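PDB 4IRT: uncharacterized protein from Bacteroides ovatus, which is of unknown function but carries a BNR repeat-like beta-propeller domain and is probably a neuraminidase-like protein that may act on or bind sialylated glycans. Local coordinates for residues V140-M153 against Q167-W181. Sequence-based numbering, arbitrary orientation. Where two conformers were deposited one is given.
Sequences VYRSGSSGRGNLVM and QDILIDGENKRNAYW. With EDO (1,2-ethanediol), chain K.
Leu151 lays its CD1 methyl over one face of the Trp181 indole, 3.6 Å from the centroid of the five-membered ring and 12° off the ring normal. This is a CH-pi contact. The CB of Leu151 lies by the six-membered ring, near CH2 and CZ2. Val140 CG1 approaches the indole NE1 at 3.6 Å, and Arg142 CB packs near CH2. The indole takes up this place with its CG between the backbone N and the carbonyl carbon (chi1 55°). With alanine in place of Trp181, the CH-pi face under Leu151 CD1 would be lost and a gap would probably open beside Val140 and Arg142 CB. Leu151 CD1 also meets Ile171 CD1, while its CD2 lies beside Leu170 CD2. The selenomethionine at Met153 brings its CE to Leu170 CD2 at 3.8 Å.

Polar bonds flank this apolar patch. Asn150 ND2 donates to Asp168 O at 2.8 Å, with the acceptor in the amide plane. Its CG stands anti to the backbone N (chi1 -177°), which carries the amide to the 167-181 segment. A water bonded to Asn150 OD1, Leu151 O and Leu170 N links the two segments again. The O2 hydroxyl of an ethanediol, probably from the crystallisation liquor, accepts from Leu151 N and donates to Ile171 O at 2.7 Å. Near the hairpin turn, Asn178 ND2 donates a longer hydrogen bond to Gly147 O at 3.3 Å, the acceptor tilted from its amide plane.

Met153 and Gln167 form an antiparallel hydrogen-bonded pair within the sheet 124-167. From Gln167 the chain crosses to strand 178-185 of the next sheet, as between propeller blades. Leu170 and Ile171 also touch strand 191-198 of that blade. The blades therefore meet through an apolar core, with backbone carbonyls at its margin held by amides and water; in this crystal the diol caps Ile171 O.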
loop_
_atom_site.group_PDB
_atom_site.type_symbol
_atom_site.label_atom_id
_atom_site.label_comp_id
_atom_site.label_asym_id
_atom_site.label_seq_id
_atom_site.Cartn_x
_atom_site.Cartn_y
_atom_site.Cartn_z
ATOM N N VAL A 140 -2.782 -8.814 6.585
ATOM C CA VAL A 140 -1.782 -8.304 7.494
ATOM C C VAL A 140 -2.330 -7.059 8.174
ATOM O O VAL A 140 -3.028 -6.254 7.541
ATOM C CB VAL A 140 -0.446 -7.970 6.815
ATOM C CG1 VAL A 140 0.520 -7.411 7.844
ATOM C CG2 VAL A 140 0.143 -9.197 6.161
ATOM N N TYR A 141 -2.021 -6.913 9.460
ATOM C CA TYR A 141 -2.396 -5.705 10.183
ATOM C C TYR A 141 -1.429 -5.470 11.330
ATOM O O TYR A 141 -0.650 -6.365 11.674
ATOM C CB TYR A 141 -3.850 -5.800 10.680
ATOM C CG TYR A 141 -4.147 -6.865 11.736
ATOM C CD1 TYR A 141 -4.320 -8.186 11.369
ATOM C CD2 TYR A 141 -4.250 -6.549 13.087
ATOM C CE1 TYR A 141 -4.599 -9.162 12.303
ATOM C CE2 TYR A 141 -4.542 -7.522 14.032
ATOM C CZ TYR A 141 -4.715 -8.838 13.632
ATOM O OH TYR A 141 -5.006 -9.843 14.551
ATOM N N ARG A 142 -1.504 -4.259 11.884
ATOM C CA ARG A 142 -0.751 -3.901 13.084
ATOM C C ARG A 142 -1.671 -4.023 14.291
ATOM O O ARG A 142 -2.751 -3.416 14.361
ATOM C CB ARG A 142 -0.174 -2.475 13.050
ATOM C CG ARG A 142 0.694 -2.171 14.274
ATOM C CD ARG A 142 1.161 -0.725 14.403
ATOM N NE ARG A 142 0.130 0.187 14.886
ATOM C CZ ARG A 142 0.244 1.518 14.859
ATOM N NH1 ARG A 142 1.360 2.071 14.399
ATOM N NH2 ARG A 142 -0.733 2.290 15.299
ATOM N N SER A 143 -1.244 -4.833 15.242
ATOM C CA SER A 143 -1.978 -5.004 16.476
ATOM C C SER A 143 -1.327 -4.205 17.595
ATOM O O SER A 143 -0.114 -4.317 17.819
ATOM C CB SER A 143 -1.983 -6.478 16.893
ATOM O OG SER A 143 -2.710 -6.615 18.106
ATOM N N GLY A 144 -2.129 -3.435 18.327
ATOM C CA GLY A 144 -1.633 -2.740 19.537
ATOM C C GLY A 144 -2.173 -1.322 19.598
ATOM O O GLY A 144 -2.565 -0.754 18.587
ATOM N N SER A 145 -2.220 -0.781 20.808
ATOM C CA SER A 145 -2.622 0.605 21.040
ATOM C C SER A 145 -1.558 1.276 21.910
ATOM O O SER A 145 -0.717 0.593 22.504
ATOM C CB SER A 145 -3.985 0.659 21.759
ATOM O OG SER A 145 -5.014 0.014 21.008
ATOM N N SER A 146 -1.626 2.601 21.981
ATOM C CA SER A 146 -0.789 3.405 22.880
ATOM C C SER A 146 0.683 3.234 22.568
ATOM O O SER A 146 1.529 3.212 23.473
ATOM C CB SER A 146 -1.067 3.034 24.336
ATOM O OG SER A 146 -2.457 3.045 24.604
ATOM N N GLY A 147 0.961 3.079 21.276
ATOM C CA GLY A 147 2.321 2.961 20.777
ATOM C C GLY A 147 2.773 1.548 20.487
ATOM O O GLY A 147 3.757 1.378 19.767
ATOM N N ARG A 148 2.091 0.540 21.035
ATOM C CA ARG A 148 2.421 -0.839 20.707
ATOM C C ARG A 148 2.008 -1.156 19.282
ATOM O O ARG A 148 1.026 -0.651 18.756
ATOM C CB ARG A 148 1.792 -1.877 21.658
ATOM C CG ARG A 148 2.403 -1.915 23.053
ATOM C CD ARG A 148 1.589 -1.047 23.987
ATOM N NE ARG A 148 2.267 -0.703 25.224
ATOM C CZ ARG A 148 1.681 -0.062 26.236
ATOM N NH1 ARG A 148 0.395 0.296 26.162
ATOM N NH2 ARG A 148 2.379 0.215 27.328
ATOM N N GLY A 149 2.780 -2.045 18.687
ATOM C CA GLY A 149 2.651 -2.389 17.321
ATOM C C GLY A 149 3.298 -3.749 17.225
ATOM O O GLY A 149 4.354 -4.031 17.902
ATOM N N ASN A 150 2.614 -4.612 16.485
ATOM C CA ASN A 150 3.137 -5.909 16.111
ATOM C C ASN A 150 2.484 -6.340 14.820
ATOM O O ASN A 150 1.280 -6.207 14.661
ATOM C CB ASN A 150 2.865 -6.952 17.194
ATOM C CG ASN A 150 3.466 -8.320 16.849
ATOM O OD1 ASN A 150 4.660 -8.430 16.549
ATOM N ND2 ASN A 150 2.642 -9.357 16.887
ATOM N N LEU A 151 3.281 -6.858 13.899
ATOM C CA LEU A 151 2.748 -7.350 12.630
ATOM C C LEU A 151 2.063 -8.698 12.821
ATOM O O LEU A 151 2.691 -9.665 13.255
ATOM C CB LEU A 151 3.880 -7.505 11.604
ATOM C CG LEU A 151 3.487 -7.850 10.160
ATOM C CD1 LEU A 151 4.641 -7.477 9.228
ATOM C CD2 LEU A 151 3.123 -9.328 9.998
ATOM N N VAL A 152 0.771 -8.771 12.476
ATOM C CA VAL A 152 0.040 -10.025 12.532
ATOM C C VAL A 152 -0.399 -10.404 11.121
ATOM O O VAL A 152 -0.875 -9.558 10.371
ATOM C CB VAL A 152 -1.187 -9.900 13.443
ATOM C CG1 VAL A 152 -2.007 -11.171 13.472
ATOM C CG2 VAL A 152 -0.739 -9.500 14.844
HETATM N N MSE A 153 -0.238 -11.683 10.804
HETATM C CA MSE A 153 -0.446 -12.213 9.475
HETATM C C MSE A 153 -1.296 -13.456 9.528
HETATM O O MSE A 153 -1.004 -14.439 10.240
HETATM C CB MSE A 153 0.922 -12.456 8.827
HETATM C CG MSE A 153 0.849 -13.182 7.491
HETATM SE SE MSE A 153 2.629 -13.528 6.728
HETATM C CE MSE A 153 3.240 -11.700 6.412
ATOM N N GLN A 167 1.659 -15.926 11.126
ATOM C CA GLN A 167 2.684 -15.523 12.077
ATOM C C GLN A 167 2.101 -14.607 13.133
ATOM O O GLN A 167 1.412 -13.635 12.815
ATOM C CB GLN A 167 3.865 -14.823 11.404
ATOM C CG GLN A 167 4.656 -15.642 10.392
ATOM C CD GLN A 167 5.407 -16.832 10.973
ATOM O OE1 GLN A 167 5.591 -16.949 12.178
ATOM N NE2 GLN A 167 5.831 -17.735 10.103
ATOM N N ASP A 168 2.385 -14.976 14.371
ATOM C CA ASP A 168 2.118 -14.178 15.562
ATOM C C ASP A 168 3.232 -13.186 15.802
ATOM O O ASP A 168 2.972 -12.071 16.234
ATOM C CB ASP A 168 2.053 -15.103 16.793
ATOM C CG ASP A 168 0.757 -15.863 16.868
ATOM O OD1 ASP A 168 -0.287 -15.186 16.907
ATOM O OD2 ASP A 168 0.775 -17.125 16.896
ATOM N N ILE A 169 4.477 -13.626 15.636
ATOM C CA ILE A 169 5.605 -12.703 15.710
ATOM C C ILE A 169 6.618 -12.928 14.583
ATOM O O ILE A 169 7.426 -13.877 14.603
ATOM C CB ILE A 169 6.315 -12.733 17.072
ATOM C CG1 ILE A 169 5.300 -12.730 18.232
ATOM C CG2 ILE A 169 7.234 -11.525 17.180
ATOM C CD1 ILE A 169 5.926 -12.582 19.599
ATOM N N LEU A 170 6.580 -12.022 13.615
ATOM C CA LEU A 170 7.432 -12.079 12.456
ATOM C C LEU A 170 8.562 -11.067 12.570
ATOM O O LEU A 170 9.715 -11.413 12.339
ATOM C CB LEU A 170 6.594 -11.804 11.207
ATOM C CG LEU A 170 7.307 -11.859 9.869
ATOM C CD1 LEU A 170 8.108 -13.150 9.702
ATOM C CD2 LEU A 170 6.268 -11.737 8.762
ATOM N N ILE A 171 8.215 -9.826 12.945
ATOM C CA ILE A 171 9.188 -8.761 13.172
ATOM C C ILE A 171 9.118 -8.411 14.652
ATOM O O ILE A 171 8.042 -8.138 15.184
ATOM C CB ILE A 171 8.907 -7.522 12.318
ATOM C CG1 ILE A 171 8.894 -7.841 10.824
ATOM C CG2 ILE A 171 9.950 -6.450 12.548
ATOM C CD1 ILE A 171 8.403 -6.678 9.979
ATOM N N ASP A 172 10.270 -8.474 15.322
ATOM C CA ASP A 172 10.354 -8.306 16.757
ATOM C C ASP A 172 11.019 -6.973 17.068
ATOM O O ASP A 172 12.200 -6.791 16.794
ATOM C CB ASP A 172 11.173 -9.468 17.359
ATOM C CG ASP A 172 11.119 -9.526 18.875
ATOM O OD1 ASP A 172 10.468 -8.670 19.533
ATOM O OD2 ASP A 172 11.748 -10.468 19.417
ATOM N N GLY A 173 10.237 -6.068 17.644
ATOM C CA GLY A 173 10.724 -4.779 18.130
ATOM C C GLY A 173 11.367 -4.852 19.497
ATOM O O GLY A 173 11.838 -3.839 19.999
ATOM N N GLU A 174 11.362 -6.042 20.105
ATOM C CA GLU A 174 12.082 -6.328 21.342
ATOM C C GLU A 174 11.753 -5.366 22.482
ATOM O O GLU A 174 12.635 -5.025 23.291
ATOM C CB GLU A 174 13.605 -6.340 21.116
ATOM C CG GLU A 174 14.090 -7.340 20.084
ATOM C CD GLU A 174 15.582 -7.264 19.892
ATOM O OE1 GLU A 174 16.310 -7.811 20.738
ATOM O OE2 GLU A 174 16.023 -6.649 18.916
ATOM N N ASN A 175 10.494 -4.966 22.549
ATOM C CA ASN A 175 10.017 -3.976 23.534
ATOM C C ASN A 175 10.778 -2.660 23.537
ATOM O O ASN A 175 10.788 -1.971 24.536
ATOM C CB ASN A 175 10.010 -4.586 24.938
ATOM C CG ASN A 175 9.179 -5.865 25.003
ATOM O OD1 ASN A 175 8.008 -5.878 24.617
ATOM N ND2 ASN A 175 9.784 -6.946 25.463
ATOM N N LYS A 176 11.367 -2.309 22.394
ATOM C CA LYS A 176 12.245 -1.152 22.254
ATOM C C LYS A 176 11.791 -0.241 21.122
ATOM O O LYS A 176 11.795 0.975 21.254
ATOM C CB LYS A 176 13.676 -1.613 21.894
ATOM C CG LYS A 176 14.476 -2.099 23.060
ATOM C CD LYS A 176 15.904 -2.373 22.665
ATOM C CE LYS A 176 16.690 -2.811 23.878
ATOM N NZ LYS A 176 17.832 -3.666 23.463
ATOM N N ARG A 177 11.458 -0.865 19.987
ATOM C CA ARG A 177 11.266 -0.154 18.732
ATOM C C ARG A 177 10.043 -0.681 17.992
ATOM O O ARG A 177 9.561 -1.776 18.269
ATOM C CB ARG A 177 12.518 -0.270 17.841
ATOM C CG ARG A 177 12.867 -1.701 17.385
ATOM C CD ARG A 177 14.175 -1.754 16.614
ATOM N NE ARG A 177 15.309 -1.211 17.366
ATOM C CZ ARG A 177 16.013 -1.874 18.281
ATOM N NH1 ARG A 177 15.766 -3.157 18.541
ATOM N NH2 ARG A 177 16.992 -1.256 18.938
ATOM N N ASN A 178 9.536 0.132 17.085
ATOM C CA ASN A 178 8.479 -0.250 16.195
ATOM C C ASN A 178 9.060 -0.498 14.798
ATOM O O ASN A 178 10.195 -0.103 14.488
ATOM C CB ASN A 178 7.401 0.849 16.125
ATOM C CG ASN A 178 6.584 0.976 17.403
ATOM O OD1 ASN A 178 6.637 1.982 18.098
ATOM N ND2 ASN A 178 5.839 -0.038 17.707
ATOM N N ALA A 179 8.239 -1.112 13.955
ATOM C CA ALA A 179 8.486 -1.210 12.511
ATOM C C ALA A 179 7.284 -0.684 11.740
ATOM O O ALA A 179 6.161 -0.702 12.267
ATOM C CB ALA A 179 8.744 -2.647 12.137
ATOM N N TYR A 180 7.532 -0.219 10.502
ATOM C CA TYR A 180 6.508 0.097 9.521
ATOM C C TYR A 180 6.880 -0.607 8.252
ATOM O O TYR A 180 7.992 -0.428 7.744
ATOM C CB TYR A 180 6.403 1.595 9.271
ATOM C CG TYR A 180 5.912 2.305 10.485
ATOM C CD1 TYR A 180 4.544 2.458 10.716
ATOM C CD2 TYR A 180 6.799 2.803 11.409
ATOM C CE1 TYR A 180 4.082 3.101 11.865
ATOM C CE2 TYR A 180 6.354 3.445 12.555
ATOM C CZ TYR A 180 4.996 3.581 12.778
ATOM O OH TYR A 180 4.585 4.207 13.932
ATOM N N TRP A 181 5.941 -1.408 7.758
ATOM C CA TRP A 181 6.203 -2.360 6.694
ATOM C C TRP A 181 5.338 -2.144 5.467
ATOM O O TRP A 181 4.363 -1.427 5.508
ATOM C CB TRP A 181 5.995 -3.796 7.212
ATOM C CG TRP A 181 4.624 -4.020 7.826
ATOM C CD1 TRP A 181 3.470 -4.294 7.194
ATOM C CD2 TRP A 181 4.315 -3.956 9.236
ATOM N NE1 TRP A 181 2.423 -4.393 8.118
ATOM C CE2 TRP A 181 2.940 -4.203 9.380
ATOM C CE3 TRP A 181 5.081 -3.697 10.373
ATOM C CZ2 TRP A 181 2.308 -4.181 10.617
ATOM C CZ3 TRP A 181 4.474 -3.696 11.590
ATOM C CH2 TRP A 181 3.086 -3.924 11.712
HETATM C C1 EDO K . 7.634 -4.610 15.197
HETATM O O1 EDO K . 7.039 -4.304 16.456
HETATM C C2 EDO K . 6.563 -5.107 14.213
HETATM O O2 EDO K . 6.028 -6.380 14.596
HETATM O O HOH W 1 5.189 -9.565 14.038
#